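Local structure of importin subunit beta-1 (Saccharomyces cerevisiae, 5OWU) at residues Q747-V750 and L751-V754; I828-I831 and K832-S836; L839-Q842 and A843-D846; T847-W850 and A851-Q855. The protein imports proteins into the nucleus as the importin beta subunit, working through importin alpha, which binds the classical nuclear localization signal of the cargo. All blocks are in the same frame, centred on the assembly; numbering follows the deposited sequence.

Contact 1 of 4, residues Q747-V750 and L751-V754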
ATOM      1  N   GLN A 747       8.535   2.301  -8.709  1.00 49.59           N
ATOM      2  CA  GLN A 747       9.717   1.866  -9.443  1.00 54.49           C
ATOM      3  C   GLN A 747       9.571   0.420  -9.896  1.00 55.38           C
ATOM      4  O   GLN A 747       9.987   0.066 -11.006  1.00 39.72           O
ATOM      5  CB  GLN A 747      10.968   2.029  -8.584  1.00 49.25           C
ATOM      6  CG  GLN A 747      12.265   1.791  -9.343  1.00 52.25           C
ATOM      7  CD  GLN A 747      13.263   0.959  -8.557  1.00 59.54           C
ATOM      8  OE1 GLN A 747      12.884   0.081  -7.782  1.00 66.69           O
ATOM      9  NE2 GLN A 747      14.549   1.232  -8.758  1.00 66.41           N
ATOM     10  N   ILE A 748       8.981  -0.432  -9.049  1.00 45.11           N
ATOM     11  CA  ILE A 748       8.736  -1.814  -9.454  1.00 38.18           C
ATOM     12  C   ILE A 748       7.804  -1.855 -10.658  1.00 44.57           C
ATOM     13  O   ILE A 748       7.988  -2.662 -11.574  1.00 41.53           O
ATOM     14  CB  ILE A 748       8.174  -2.634  -8.278  1.00 50.26           C
ATOM     15  CG1 ILE A 748       9.228  -2.794  -7.175  1.00 46.35           C
ATOM     16  CG2 ILE A 748       7.680  -4.006  -8.750  1.00 46.21           C
ATOM     17  CD1 ILE A 748      10.413  -3.670  -7.545  1.00 46.03           C
ATOM     18  N   LYS A 749       6.783  -0.995 -10.677  1.00 41.99           N
ATOM     19  CA  LYS A 749       5.896  -0.967 -11.834  1.00 40.43           C
ATOM     20  C   LYS A 749       6.662  -0.584 -13.096  1.00 46.44           C
ATOM     21  O   LYS A 749       6.494  -1.209 -14.153  1.00 36.18           O
ATOM     22  CB  LYS A 749       4.738  -0.002 -11.585  1.00 45.94           C
ATOM     23  CG  LYS A 749       3.686  -0.543 -10.627  1.00 56.91           C
ATOM     24  CD  LYS A 749       2.767  -1.540 -11.319  1.00 60.04           C
ATOM     25  CE  LYS A 749       2.084  -2.471 -10.323  1.00 64.52           C
ATOM     26  NZ  LYS A 749       3.028  -3.488  -9.775  1.00 59.94           N
ATOM     27  N   VAL A 750       7.527   0.430 -12.996  1.00 40.66           N
ATOM     28  CA  VAL A 750       8.326   0.857 -14.143  1.00 41.69           C
ATOM     29  C   VAL A 750       9.201  -0.290 -14.638  1.00 38.20           C
ATOM     30  O   VAL A 750       9.267  -0.566 -15.841  1.00 33.33           O
ATOM     31  CB  VAL A 750       9.163   2.098 -13.778  1.00 49.76           C
ATOM     32  CG1 VAL A 750      10.053   2.534 -14.949  1.00 46.19           C
ATOM     33  CG2 VAL A 750       8.249   3.247 -13.365  1.00 43.34           C
ATOM     34  N   LEU A 751       9.876  -0.986 -13.720  1.00 39.77           N
ATOM     35  CA  LEU A 751      10.752  -2.080 -14.134  1.00 36.78           C
ATOM     36  C   LEU A 751       9.956  -3.222 -14.761  1.00 31.23           C
ATOM     37  O   LEU A 751      10.407  -3.840 -15.735  1.00 33.06           O
ATOM     38  CB  LEU A 751      11.573  -2.578 -12.943  1.00 36.92           C
ATOM     39  CG  LEU A 751      12.588  -1.572 -12.386  1.00 46.75           C
ATOM     40  CD1 LEU A 751      13.218  -2.079 -11.095  1.00 47.03           C
ATOM     41  CD2 LEU A 751      13.675  -1.265 -13.414  1.00 34.44           C
ATOM     42  N   GLU A 752       8.768  -3.513 -14.226  1.00 32.93           N
ATOM     43  CA  GLU A 752       7.918  -4.532 -14.835  1.00 33.57           C
ATOM     44  C   GLU A 752       7.547  -4.148 -16.266  1.00 32.24           C
ATOM     45  O   GLU A 752       7.519  -5.003 -17.164  1.00 31.20           O
ATOM     46  CB  GLU A 752       6.662  -4.744 -13.986  1.00 33.33           C
ATOM     47  CG  GLU A 752       6.931  -5.459 -12.670  1.00 40.67           C
ATOM     48  CD  GLU A 752       5.716  -5.542 -11.770  1.00 46.56           C
ATOM     49  OE1 GLU A 752       4.775  -4.738 -11.943  1.00 45.06           O
ATOM     50  OE2 GLU A 752       5.713  -6.416 -10.878  1.00 40.56           O
ATOM     51  N   ALA A 753       7.262  -2.858 -16.497  1.00 32.44           N
ATOM     52  CA  ALA A 753       6.954  -2.400 -17.851  1.00 31.18           C
ATOM     53  C   ALA A 753       8.165  -2.513 -18.766  1.00 31.51           C
ATOM     54  O   ALA A 753       8.027  -2.838 -19.953  1.00 32.81           O
ATOM     55  CB  ALA A 753       6.453  -0.957 -17.827  1.00 31.99           C
ATOM     56  N   VAL A 754       9.361  -2.231 -18.245  1.00 28.57           N
ATOM     57  CA  VAL A 754      10.560  -2.408 -19.058  1.00 29.29           C
ATOM     58  C   VAL A 754      10.695  -3.871 -19.457  1.00 30.25           C
ATOM     59  O   VAL A 754      11.010  -4.192 -20.612  1.00 27.65           O
ATOM     60  CB  VAL A 754      11.803  -1.887 -18.310  1.00 30.33           C
ATOM     61  CG1 VAL A 754      13.098  -2.271 -19.039  1.00 33.66           C
ATOM     62  CG2 VAL A 754      11.723  -0.365 -18.164  1.00 31.16           C
TER

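Contact 2 of 4, residues I828-I831 and K832-S836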
ATOM      1  N   ILE A 828      23.901 -17.871 -13.851  1.00 49.59           N
ATOM      2  CA  ILE A 828      23.749 -19.290 -13.531  1.00 51.22           C
ATOM      3  C   ILE A 828      22.899 -19.463 -12.275  1.00 53.32           C
ATOM      4  O   ILE A 828      21.925 -20.229 -12.254  1.00 49.25           O
ATOM      5  CB  ILE A 828      25.134 -19.944 -13.373  1.00 51.10           C
ATOM      6  CG1 ILE A 828      25.884 -19.935 -14.714  1.00 60.32           C
ATOM      7  CG2 ILE A 828      25.011 -21.369 -12.826  1.00 59.37           C
ATOM      8  CD1 ILE A 828      27.406 -19.923 -14.583  1.00 60.06           C
ATOM      9  N   ASP A 829      23.260 -18.747 -11.208  1.00 53.11           N
ATOM     10  CA  ASP A 829      22.529 -18.854  -9.950  1.00 51.19           C
ATOM     11  C   ASP A 829      21.063 -18.479 -10.126  1.00 51.19           C
ATOM     12  O   ASP A 829      20.181 -19.123  -9.549  1.00 41.85           O
ATOM     13  CB  ASP A 829      23.183 -17.967  -8.891  1.00 56.23           C
ATOM     14  CG  ASP A 829      24.586 -18.426  -8.529  1.00 67.04           C
ATOM     15  OD1 ASP A 829      24.944 -19.575  -8.866  1.00 66.98           O
ATOM     16  OD2 ASP A 829      25.327 -17.640  -7.900  1.00 69.48           O
ATOM     17  N   TYR A 830      20.780 -17.437 -10.911  1.00 39.66           N
ATOM     18  CA  TYR A 830      19.394 -17.028 -11.122  1.00 46.07           C
ATOM     19  C   TYR A 830      18.612 -18.099 -11.873  1.00 41.82           C
ATOM     20  O   TYR A 830      17.483 -18.438 -11.494  1.00 48.11           O
ATOM     21  CB  TYR A 830      19.349 -15.702 -11.880  1.00 44.61           C
ATOM     22  CG  TYR A 830      17.945 -15.200 -12.128  1.00 38.20           C
ATOM     23  CD1 TYR A 830      17.064 -15.010 -11.075  1.00 49.12           C
ATOM     24  CD2 TYR A 830      17.505 -14.908 -13.413  1.00 38.99           C
ATOM     25  CE1 TYR A 830      15.786 -14.552 -11.289  1.00 43.85           C
ATOM     26  CE2 TYR A 830      16.226 -14.448 -13.639  1.00 36.83           C
ATOM     27  CZ  TYR A 830      15.372 -14.270 -12.572  1.00 43.62           C
ATOM     28  OH  TYR A 830      14.098 -13.812 -12.781  1.00 39.11           O
ATOM     29  N   ILE A 831      19.199 -18.643 -12.939  1.00 35.45           N
ATOM     30  CA  ILE A 831      18.568 -19.744 -13.657  1.00 41.93           C
ATOM     31  C   ILE A 831      18.249 -20.882 -12.699  1.00 53.69           C
ATOM     32  O   ILE A 831      17.166 -21.474 -12.755  1.00 44.28           O
ATOM     33  CB  ILE A 831      19.472 -20.214 -14.813  1.00 47.27           C
ATOM     34  CG1 ILE A 831      19.595 -19.104 -15.864  1.00 37.68           C
ATOM     35  CG2 ILE A 831      18.921 -21.496 -15.443  1.00 47.75           C
ATOM     36  CD1 ILE A 831      20.589 -19.397 -16.979  1.00 42.80           C
ATOM     37  N   LYS A 832      19.179 -21.196 -11.797  1.00 52.88           N
ATOM     38  CA  LYS A 832      18.982 -22.341 -10.910  1.00 54.33           C
ATOM     39  C   LYS A 832      17.913 -22.061  -9.858  1.00 52.56           C
ATOM     40  O   LYS A 832      17.088 -22.932  -9.562  1.00 47.06           O
ATOM     41  CB  LYS A 832      20.314 -22.720 -10.266  1.00 56.49           C
ATOM     42  CG  LYS A 832      21.209 -23.511 -11.217  1.00 63.62           C
ATOM     43  CD  LYS A 832      22.673 -23.088 -11.178  1.00 75.97           C
ATOM     44  CE  LYS A 832      23.480 -23.918 -10.190  1.00 73.42           C
ATOM     45  NZ  LYS A 832      24.944 -23.728 -10.386  1.00 81.04           N
ATOM     46  N   ARG A 833      17.900 -20.852  -9.286  1.00 47.82           N
ATOM     47  CA  ARG A 833      16.847 -20.497  -8.342  1.00 58.84           C
ATOM     48  C   ARG A 833      15.479 -20.542  -9.007  1.00 58.29           C
ATOM     49  O   ARG A 833      14.499 -20.991  -8.400  1.00 55.07           O
ATOM     50  CB  ARG A 833      17.095 -19.106  -7.756  1.00 60.97           C
ATOM     51  CG  ARG A 833      18.391 -18.960  -6.978  1.00 67.15           C
ATOM     52  CD  ARG A 833      18.320 -17.818  -5.970  1.00 73.89           C
ATOM     53  NE  ARG A 833      17.660 -16.627  -6.505  1.00 71.36           N
ATOM     54  CZ  ARG A 833      18.278 -15.624  -7.124  1.00 77.12           C
ATOM     55  NH1 ARG A 833      19.593 -15.645  -7.311  1.00 73.78           N
ATOM     56  NH2 ARG A 833      17.574 -14.589  -7.568  1.00 79.26           N
ATOM     57  N   THR A 834      15.390 -20.068 -10.251  1.00 58.37           N
ATOM     58  CA  THR A 834      14.110 -20.080 -10.951  1.00 61.17           C
ATOM     59  C   THR A 834      13.698 -21.497 -11.327  1.00 50.62           C
ATOM     60  O   THR A 834      12.506 -21.819 -11.325  1.00 52.88           O
ATOM     61  CB  THR A 834      14.188 -19.199 -12.200  1.00 49.40           C
ATOM     62  OG1 THR A 834      14.570 -17.868 -11.827  1.00 50.77           O
ATOM     63  CG2 THR A 834      12.845 -19.149 -12.909  1.00 51.87           C
ATOM     64  N   ARG A 835      14.668 -22.352 -11.643  1.00 49.27           N
ATOM     65  CA  ARG A 835      14.383 -23.726 -12.032  1.00 57.26           C
ATOM     66  C   ARG A 835      14.011 -24.592 -10.834  1.00 69.83           C
ATOM     67  O   ARG A 835      13.276 -25.573 -10.991  1.00 66.90           O
ATOM     68  CB  ARG A 835      15.602 -24.308 -12.757  1.00 57.84           C
ATOM     69  CG  ARG A 835      15.546 -25.796 -13.059  1.00 66.86           C
ATOM     70  CD  ARG A 835      14.390 -26.153 -13.974  1.00 70.58           C
ATOM     71  NE  ARG A 835      14.382 -27.579 -14.284  1.00 77.03           N
ATOM     72  CZ  ARG A 835      13.376 -28.218 -14.873  1.00 80.66           C
ATOM     73  NH1 ARG A 835      12.277 -27.562 -15.221  1.00 76.64           N
ATOM     74  NH2 ARG A 835      13.467 -29.520 -15.110  1.00 76.60           N
ATOM     75  N   SER A 836      14.484 -24.241  -9.637  1.00 68.88           N
ATOM     76  CA  SER A 836      14.319 -25.080  -8.455  1.00 65.12           C
ATOM     77  C   SER A 836      13.235 -24.588  -7.503  1.00 69.11           C
ATOM     78  O   SER A 836      12.537 -25.410  -6.900  1.00 75.90           O
ATOM     79  CB  SER A 836      15.646 -25.176  -7.698  1.00 60.89           C
ATOM     80  OG  SER A 836      15.995 -23.927  -7.132  1.00 61.58           O
TER

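Contact 3 of 4, residues L839-Q842 and A843-D846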
ATOM      1  N   LEU A 839       7.687 -22.697  -5.264  1.00 74.35           N
ATOM      2  CA  LEU A 839       6.548 -21.799  -5.405  1.00 83.11           C
ATOM      3  C   LEU A 839       6.441 -21.225  -6.813  1.00 83.18           C
ATOM      4  O   LEU A 839       5.394 -20.665  -7.158  1.00 76.18           O
ATOM      5  CB  LEU A 839       6.630 -20.667  -4.382  1.00 88.52           C
ATOM      6  CG  LEU A 839       6.437 -21.123  -2.935  1.00 91.05           C
ATOM      7  CD1 LEU A 839       7.721 -20.940  -2.149  1.00 95.50           C
ATOM      8  CD2 LEU A 839       5.283 -20.381  -2.273  1.00 89.07           C
ATOM      9  N   PHE A 840       7.491 -21.345  -7.623  1.00 72.95           N
ATOM     10  CA  PHE A 840       7.382 -21.036  -9.040  1.00 70.08           C
ATOM     11  C   PHE A 840       6.577 -22.117  -9.746  1.00 69.42           C
ATOM     12  O   PHE A 840       6.722 -23.309  -9.460  1.00 75.75           O
ATOM     13  CB  PHE A 840       8.769 -20.926  -9.676  1.00 65.75           C
ATOM     14  CG  PHE A 840       9.565 -19.747  -9.200  1.00 54.80           C
ATOM     15  CD1 PHE A 840       8.993 -18.488  -9.141  1.00 52.44           C
ATOM     16  CD2 PHE A 840      10.882 -19.900  -8.802  1.00 64.00           C
ATOM     17  CE1 PHE A 840       9.721 -17.399  -8.702  1.00 50.51           C
ATOM     18  CE2 PHE A 840      11.615 -18.816  -8.357  1.00 64.64           C
ATOM     19  CZ  PHE A 840      11.033 -17.563  -8.307  1.00 61.95           C
ATOM     20  N   SER A 841       5.725 -21.696 -10.675  1.00 58.19           N
ATOM     21  CA  SER A 841       4.914 -22.634 -11.429  1.00 58.59           C
ATOM     22  C   SER A 841       5.801 -23.532 -12.286  1.00 62.48           C
ATOM     23  O   SER A 841       7.014 -23.342 -12.396  1.00 61.58           O
ATOM     24  CB  SER A 841       3.917 -21.886 -12.310  1.00 61.14           C
ATOM     25  OG  SER A 841       4.594 -21.136 -13.304  1.00 58.35           O
ATOM     26  N   GLN A 842       5.170 -24.525 -12.915  1.00 76.21           N
ATOM     27  CA  GLN A 842       5.914 -25.446 -13.761  1.00 72.47           C
ATOM     28  C   GLN A 842       6.262 -24.822 -15.104  1.00 70.88           C
ATOM     29  O   GLN A 842       7.270 -25.198 -15.708  1.00 65.78           O
ATOM     30  CB  GLN A 842       5.122 -26.735 -13.977  1.00 80.64           C
ATOM     31  CG  GLN A 842       5.992 -27.929 -14.352  1.00 80.43           C
ATOM     32  CD  GLN A 842       6.881 -28.388 -13.207  1.00 85.93           C
ATOM     33  OE1 GLN A 842       6.528 -28.242 -12.036  1.00 91.59           O
ATOM     34  NE2 GLN A 842       8.042 -28.940 -13.541  1.00 87.10           N
ATOM     35  N   ALA A 843       5.449 -23.884 -15.594  1.00 56.61           N
ATOM     36  CA  ALA A 843       5.818 -23.169 -16.811  1.00 63.98           C
ATOM     37  C   ALA A 843       7.093 -22.365 -16.591  1.00 54.56           C
ATOM     38  O   ALA A 843       7.986 -22.349 -17.449  1.00 56.13           O
ATOM     39  CB  ALA A 843       4.674 -22.259 -17.259  1.00 60.35           C
ATOM     40  N   THR A 844       7.199 -21.705 -15.435  1.00 57.73           N
ATOM     41  CA  THR A 844       8.418 -20.978 -15.093  1.00 62.05           C
ATOM     42  C   THR A 844       9.622 -21.910 -15.044  1.00 60.52           C
ATOM     43  O   THR A 844      10.701 -21.569 -15.543  1.00 47.63           O
ATOM     44  CB  THR A 844       8.233 -20.270 -13.752  1.00 54.86           C
ATOM     45  OG1 THR A 844       7.159 -19.331 -13.855  1.00 50.28           O
ATOM     46  CG2 THR A 844       9.499 -19.534 -13.329  1.00 57.64           C
ATOM     47  N   LYS A 845       9.461 -23.092 -14.451  1.00 55.55           N
ATOM     48  CA  LYS A 845      10.588 -24.013 -14.345  1.00 56.16           C
ATOM     49  C   LYS A 845      10.966 -24.578 -15.708  1.00 50.85           C
ATOM     50  O   LYS A 845      12.150 -24.797 -15.987  1.00 48.99           O
ATOM     51  CB  LYS A 845      10.254 -25.128 -13.352  1.00 65.69           C
ATOM     52  CG  LYS A 845       9.970 -24.605 -11.946  1.00 67.60           C
ATOM     53  CD  LYS A 845       9.410 -25.679 -11.024  1.00 79.39           C
ATOM     54  CE  LYS A 845      10.435 -26.101  -9.987  1.00 77.19           C
ATOM     55  NZ  LYS A 845       9.876 -27.064  -9.003  1.00 90.56           N
ATOM     56  N   ASP A 846       9.977 -24.806 -16.574  1.00 54.94           N
ATOM     57  CA  ASP A 846      10.267 -25.211 -17.945  1.00 59.66           C
ATOM     58  C   ASP A 846      11.076 -24.138 -18.663  1.00 56.66           C
ATOM     59  O   ASP A 846      12.084 -24.432 -19.324  1.00 52.87           O
ATOM     60  CB  ASP A 846       8.962 -25.487 -18.700  1.00 63.90           C
ATOM     61  CG  ASP A 846       8.129 -26.589 -18.061  1.00 77.46           C
ATOM     62  OD1 ASP A 846       8.706 -27.471 -17.386  1.00 71.99           O
ATOM     63  OD2 ASP A 846       6.892 -26.575 -18.243  1.00 69.09           O
TER

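Contact 4 of 4, residues T847-W850 and A851-Q855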
ATOM      1  N   THR A 847      10.644 -22.881 -18.546  1.00 52.62           N
ATOM      2  CA  THR A 847      11.391 -21.786 -19.154  1.00 46.06           C
ATOM      3  C   THR A 847      12.811 -21.729 -18.607  1.00 47.70           C
ATOM      4  O   THR A 847      13.765 -21.515 -19.361  1.00 49.19           O
ATOM      5  CB  THR A 847      10.669 -20.459 -18.916  1.00 44.30           C
ATOM      6  OG1 THR A 847       9.304 -20.563 -19.352  1.00 49.73           O
ATOM      7  CG2 THR A 847      11.349 -19.328 -19.684  1.00 39.87           C
ATOM      8  N   ALA A 848      12.973 -21.933 -17.294  1.00 49.86           N
ATOM      9  CA  ALA A 848      14.310 -21.933 -16.705  1.00 52.06           C
ATOM     10  C   ALA A 848      15.158 -23.067 -17.266  1.00 53.41           C
ATOM     11  O   ALA A 848      16.370 -22.913 -17.447  1.00 44.49           O
ATOM     12  CB  ALA A 848      14.220 -22.038 -15.183  1.00 55.56           C
ATOM     13  N   ARG A 849      14.540 -24.217 -17.540  1.00 66.56           N
ATOM     14  CA  ARG A 849      15.266 -25.312 -18.177  1.00 65.95           C
ATOM     15  C   ARG A 849      15.752 -24.900 -19.560  1.00 60.99           C
ATOM     16  O   ARG A 849      16.928 -25.084 -19.896  1.00 50.32           O
ATOM     17  CB  ARG A 849      14.374 -26.554 -18.256  1.00 74.66           C
ATOM     18  CG  ARG A 849      14.915 -27.708 -19.103  1.00 84.92           C
ATOM     19  CD  ARG A 849      16.161 -28.341 -18.501  1.00 97.46           C
ATOM     20  NE  ARG A 849      16.328 -29.722 -18.952  1.00111.30           N
ATOM     21  CZ  ARG A 849      17.269 -30.554 -18.512  1.00114.79           C
ATOM     22  NH1 ARG A 849      18.148 -30.155 -17.601  1.00113.23           N
ATOM     23  NH2 ARG A 849      17.331 -31.793 -18.984  1.00112.12           N
ATOM     24  N   TRP A 850      14.856 -24.337 -20.379  1.00 48.92           N
ATOM     25  CA  TRP A 850      15.259 -23.820 -21.685  1.00 49.97           C
ATOM     26  C   TRP A 850      16.437 -22.856 -21.550  1.00 45.78           C
ATOM     27  O   TRP A 850      17.440 -22.962 -22.274  1.00 53.27           O
ATOM     28  CB  TRP A 850      14.051 -23.154 -22.352  1.00 49.91           C
ATOM     29  CG  TRP A 850      14.354 -22.169 -23.455  1.00 54.53           C
ATOM     30  CD1 TRP A 850      14.185 -20.812 -23.406  1.00 44.24           C
ATOM     31  CD2 TRP A 850      14.850 -22.462 -24.768  1.00 52.95           C
ATOM     32  NE1 TRP A 850      14.555 -20.243 -24.603  1.00 47.32           N
ATOM     33  CE2 TRP A 850      14.966 -21.233 -25.456  1.00 57.23           C
ATOM     34  CE3 TRP A 850      15.212 -23.641 -25.429  1.00 59.25           C
ATOM     35  CZ2 TRP A 850      15.431 -21.151 -26.770  1.00 48.29           C
ATOM     36  CZ3 TRP A 850      15.672 -23.556 -26.734  1.00 49.79           C
ATOM     37  CH2 TRP A 850      15.779 -22.321 -27.388  1.00 55.80           C
ATOM     38  N   ALA A 851      16.347 -21.931 -20.593  1.00 46.78           N
ATOM     39  CA  ALA A 851      17.417 -20.961 -20.381  1.00 52.15           C
ATOM     40  C   ALA A 851      18.722 -21.642 -19.990  1.00 48.13           C
ATOM     41  O   ALA A 851      19.804 -21.199 -20.390  1.00 45.42           O
ATOM     42  CB  ALA A 851      17.008 -19.960 -19.304  1.00 45.91           C
ATOM     43  N   ARG A 852      18.643 -22.706 -19.187  1.00 52.39           N
ATOM     44  CA  ARG A 852      19.845 -23.422 -18.769  1.00 49.92           C
ATOM     45  C   ARG A 852      20.500 -24.120 -19.953  1.00 43.97           C
ATOM     46  O   ARG A 852      21.721 -24.040 -20.142  1.00 45.47           O
ATOM     47  CB  ARG A 852      19.490 -24.431 -17.672  1.00 54.95           C
ATOM     48  CG  ARG A 852      20.674 -25.193 -17.101  1.00 55.21           C
ATOM     49  CD  ARG A 852      21.739 -24.248 -16.585  1.00 61.46           C
ATOM     50  NE  ARG A 852      22.718 -24.924 -15.743  1.00 78.30           N
ATOM     51  CZ  ARG A 852      23.823 -24.350 -15.280  1.00 82.15           C
ATOM     52  NH1 ARG A 852      24.096 -23.087 -15.584  1.00 72.08           N
ATOM     53  NH2 ARG A 852      24.659 -25.037 -14.516  1.00 83.02           N
ATOM     54  N   GLU A 853      19.696 -24.807 -20.768  1.00 54.08           N
ATOM     55  CA  GLU A 853      20.216 -25.406 -21.993  1.00 58.38           C
ATOM     56  C   GLU A 853      20.953 -24.369 -22.831  1.00 51.95           C
ATOM     57  O   GLU A 853      22.114 -24.568 -23.215  1.00 46.73           O
ATOM     58  CB  GLU A 853      19.073 -26.025 -22.797  1.00 61.43           C
ATOM     59  CG  GLU A 853      18.312 -27.120 -22.066  1.00 76.87           C
ATOM     60  CD  GLU A 853      17.025 -27.500 -22.772  1.00 87.24           C
ATOM     61  OE1 GLU A 853      16.892 -27.198 -23.977  1.00 90.26           O
ATOM     62  OE2 GLU A 853      16.142 -28.094 -22.116  1.00 90.51           O
ATOM     63  N   GLN A 854      20.298 -23.237 -23.107  1.00 48.71           N
ATOM     64  CA  GLN A 854      20.912 -22.251 -23.993  1.00 54.65           C
ATOM     65  C   GLN A 854      22.154 -21.627 -23.365  1.00 50.85           C
ATOM     66  O   GLN A 854      23.142 -21.372 -24.060  1.00 50.30           O
ATOM     67  CB  GLN A 854      19.892 -21.179 -24.368  1.00 45.31           C
ATOM     68  CG  GLN A 854      18.785 -21.694 -25.263  1.00 44.22           C
ATOM     69  CD  GLN A 854      19.326 -22.294 -26.549  1.00 49.41           C
ATOM     70  OE1 GLN A 854      20.207 -21.721 -27.192  1.00 54.73           O
ATOM     71  NE2 GLN A 854      18.820 -23.464 -26.914  1.00 56.69           N
ATOM     72  N   GLN A 855      22.126 -21.376 -22.057  1.00 49.15           N
ATOM     73  CA  GLN A 855      23.285 -20.804 -21.379  1.00 55.55           C
ATOM     74  C   GLN A 855      24.489 -21.738 -21.465  1.00 55.06           C
ATOM     75  O   GLN A 855      25.600 -21.315 -21.814  1.00 51.71           O
ATOM     76  CB  GLN A 855      22.927 -20.508 -19.921  1.00 51.47           C
ATOM     77  CG  GLN A 855      24.092 -20.021 -19.067  1.00 58.76           C
ATOM     78  CD  GLN A 855      24.696 -21.118 -18.203  1.00 58.12           C
ATOM     79  OE1 GLN A 855      23.990 -21.995 -17.705  1.00 53.00           O
ATOM     80  NE2 GLN A 855      26.008 -21.069 -18.022  1.00 45.07           N
TER

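Contact 1 of 4, residues Q747-V750 and L751-V754
K749 and E752 form an i to i+3 salt bridge on helix 741-764, part of HEAT repeat 17, with K749 NZ donating to E752 OE1 at 3.1 Å. The ammonium meets that oxygen on its syn side, 28° out of the carboxylate plane. The two side chains run side by side in the same direction: the lysine bends twice, at chi2 and chi4, to bring its nitrogen down onto the acid, while the glutamate stays extended beyond CG (chi2 174°). The other carboxylate oxygen, E752 OE2, lies 3.8 Å from I748 CG2, so the acid is flanked by a methyl group as well as by a charge. With an alanine in place of E752, K749 would probably lose its acidic mate along this turn, and its long chain would be likely to swing more freely. Further round the helix the buried residues face inward: I748 and L751 touch L792 of helix 790-793, V750 and V754 rest on A731 of helix 718-732, and A753 reaches helix 698-713. The frame that sets these directions is the run of i to i+4 backbone bonds, among them E752 N to I748 O at 2.9 Å. The Q747 side chain, its NE2 weakly bonded to T734 O, passes L751 at a slant, and L751 CG sits 3.4 Å from Q747 O.

Contact 2 of 4, residues I828-I831 and K832-S836
The Y830 ring takes T834 on one face and R833 at its edge. T834 OG1 stands 3.6 Å above the ring plane, displaced toward the rim on the CE1 side, whereas R833 NH2 comes in near the plane, 3.6 Å from Y830 CD1. Ring and guanidinium are turned 55° against each other and the two side chains cross at about a right angle, so this is an edge contact and not a stack; one face of the guanidinium lies over Y830 CA. The bend of R833 at chi3 (-42°) turns the guanidinium across to the edge of the tyrosine ring, where it also makes a cation-pi contact with Y793 and, through NH2, a weak hydrogen bond to A787 O. The tyrosine hydroxyl bonds to S799 OG of helix 796-812.

T834 also grips the backbone. Its OG1 donates to Y830 O at 3.0 Å from above the carbonyl plane, while its own N reaches the same oxygen at 2.9 Å from the opposite face, so one carbonyl holds two donors. S836 repeats the pattern two residues on, its N and OG both donating to K832 O, the hydroxyl at 2.8 Å.

K832 lies alongside I828, pointing the same way, its CD pressed to 3.3 Å from I828 CG2, a tight carbon pair. K832 NZ and D829 OD1 are 4.4 Å apart, beyond a salt bridge, though their opposite charges may still attract. A hydroxyl returning to the carbonyl four residues back is a familiar helix feature of serine and threonine, used here twice along helix 825-836 of HEAT repeat 19.

Contact 3 of 4, residues L839-Q842 and A843-D846
S841 and T844 meet at a helix N-terminus, where the loop leaving helix 825-836 turns into helix 842-860 within HEAT repeat 19. S841 is the N-cap residue: its OG accepts from T844 N in a weak bond of 3.4 Å, nearly straight at 166°. The hydroxyl can reach forward to the amide three residues on because chi1 is 65°, placing OG between the backbone N and the carbonyl carbon. The stronger polar partner of this hydroxyl is D796, which reaches both S841 OG and T844 OG1 through its two carboxylate oxygens and so ties the cap to helix 796-812; R800 adds a further bond to T844 OG1.

The first backbone bond of the helix runs from K845 N to S841 O at 3.2 Å. The lysine then lies along the same carbonyl, with K845 CG 3.2 Å from S841 O, and carries its ammonium to Q838 OE1. On the inner side T844 CG2 packs against F840 CB at 4.0 Å, the two side chains crossing at a slant, and the phenylalanine continues onto D796 and S799. With that packing as an addition, the motif is a serine N-cap, its OG accepting from the amide of the helix's first turn.

Contact 4 of 4, residues T847-W850 and A851-Q855
W850 and Q854 pack one turn apart on helix 842-860, the glutamine lying over one face of the indole. Q854 CG sits 3.6 Å from the centroid of the W850 six-membered ring and only 8° off its normal, a CH-pi contact. The amide continues across the ring, until Q854 NE2 stands 3.2 Å from W850 CZ3. The bend at chi2 (-58°) lays the glutamine over the tryptophan in this way.

The indole N-H is satisfied away from the glutamine: W850 NE1 donates to D808 OD1, anchoring the ring to helix 796-812. Replacing W850 by an alanine would probably leave D808 without this donor and the Q854 chain without the surface it rests on.

On the solvent side R849 and E853 form a salt bridge of 3.6 Å between R849 NE and E853 OE2. The oxygen lies well out of the guanidinium plane, and the two planes stand 81° apart, so charge holds the pair without a directed N-H. E853 OE2 is nearer still to R849 CG, at 3.3 Å.

Backbone amides follow the regular i to i+4 pattern, as in the bond from E853 N to R849 O, 2.9 Å. T847 OG1 is bonded to A843 O, one turn back in the same helix, and Q855 NE2 to Y822 O. The chemistry thus divides by reach: the directed bonds of W850 to D808 and of Q855 to Y822 tie the helix to its surroundings, while the CH-pi contact and the charge pair act along the helix itself, the latter on its exposed side and without a directed N-H.

Overall arrangement
The four contacts come in series near the C-terminal end of the chain. Contact 1 lies on helix 741-764 of HEAT repeat 17, its centre about 22 Å from those of contacts 2 and 3 and about 24 Å from that of contact 4, touching none of them. The other three belong to HEAT repeat 19: contact 2 on helix 825-836, contact 3 at the loop opening helix 842-860, contact 4 farther along that helix. Their centres are about 10 to 12 Å apart. Contact 2 packs against both others, T834 CG2 lying 3.4 Å from T844 CG2, and a probable hydrogen bond joins R835 NH1 to K845 O. Side-chain and main-chain contacts thus hold together the paired helices of the last repeat of the HEAT-repeat solenoid.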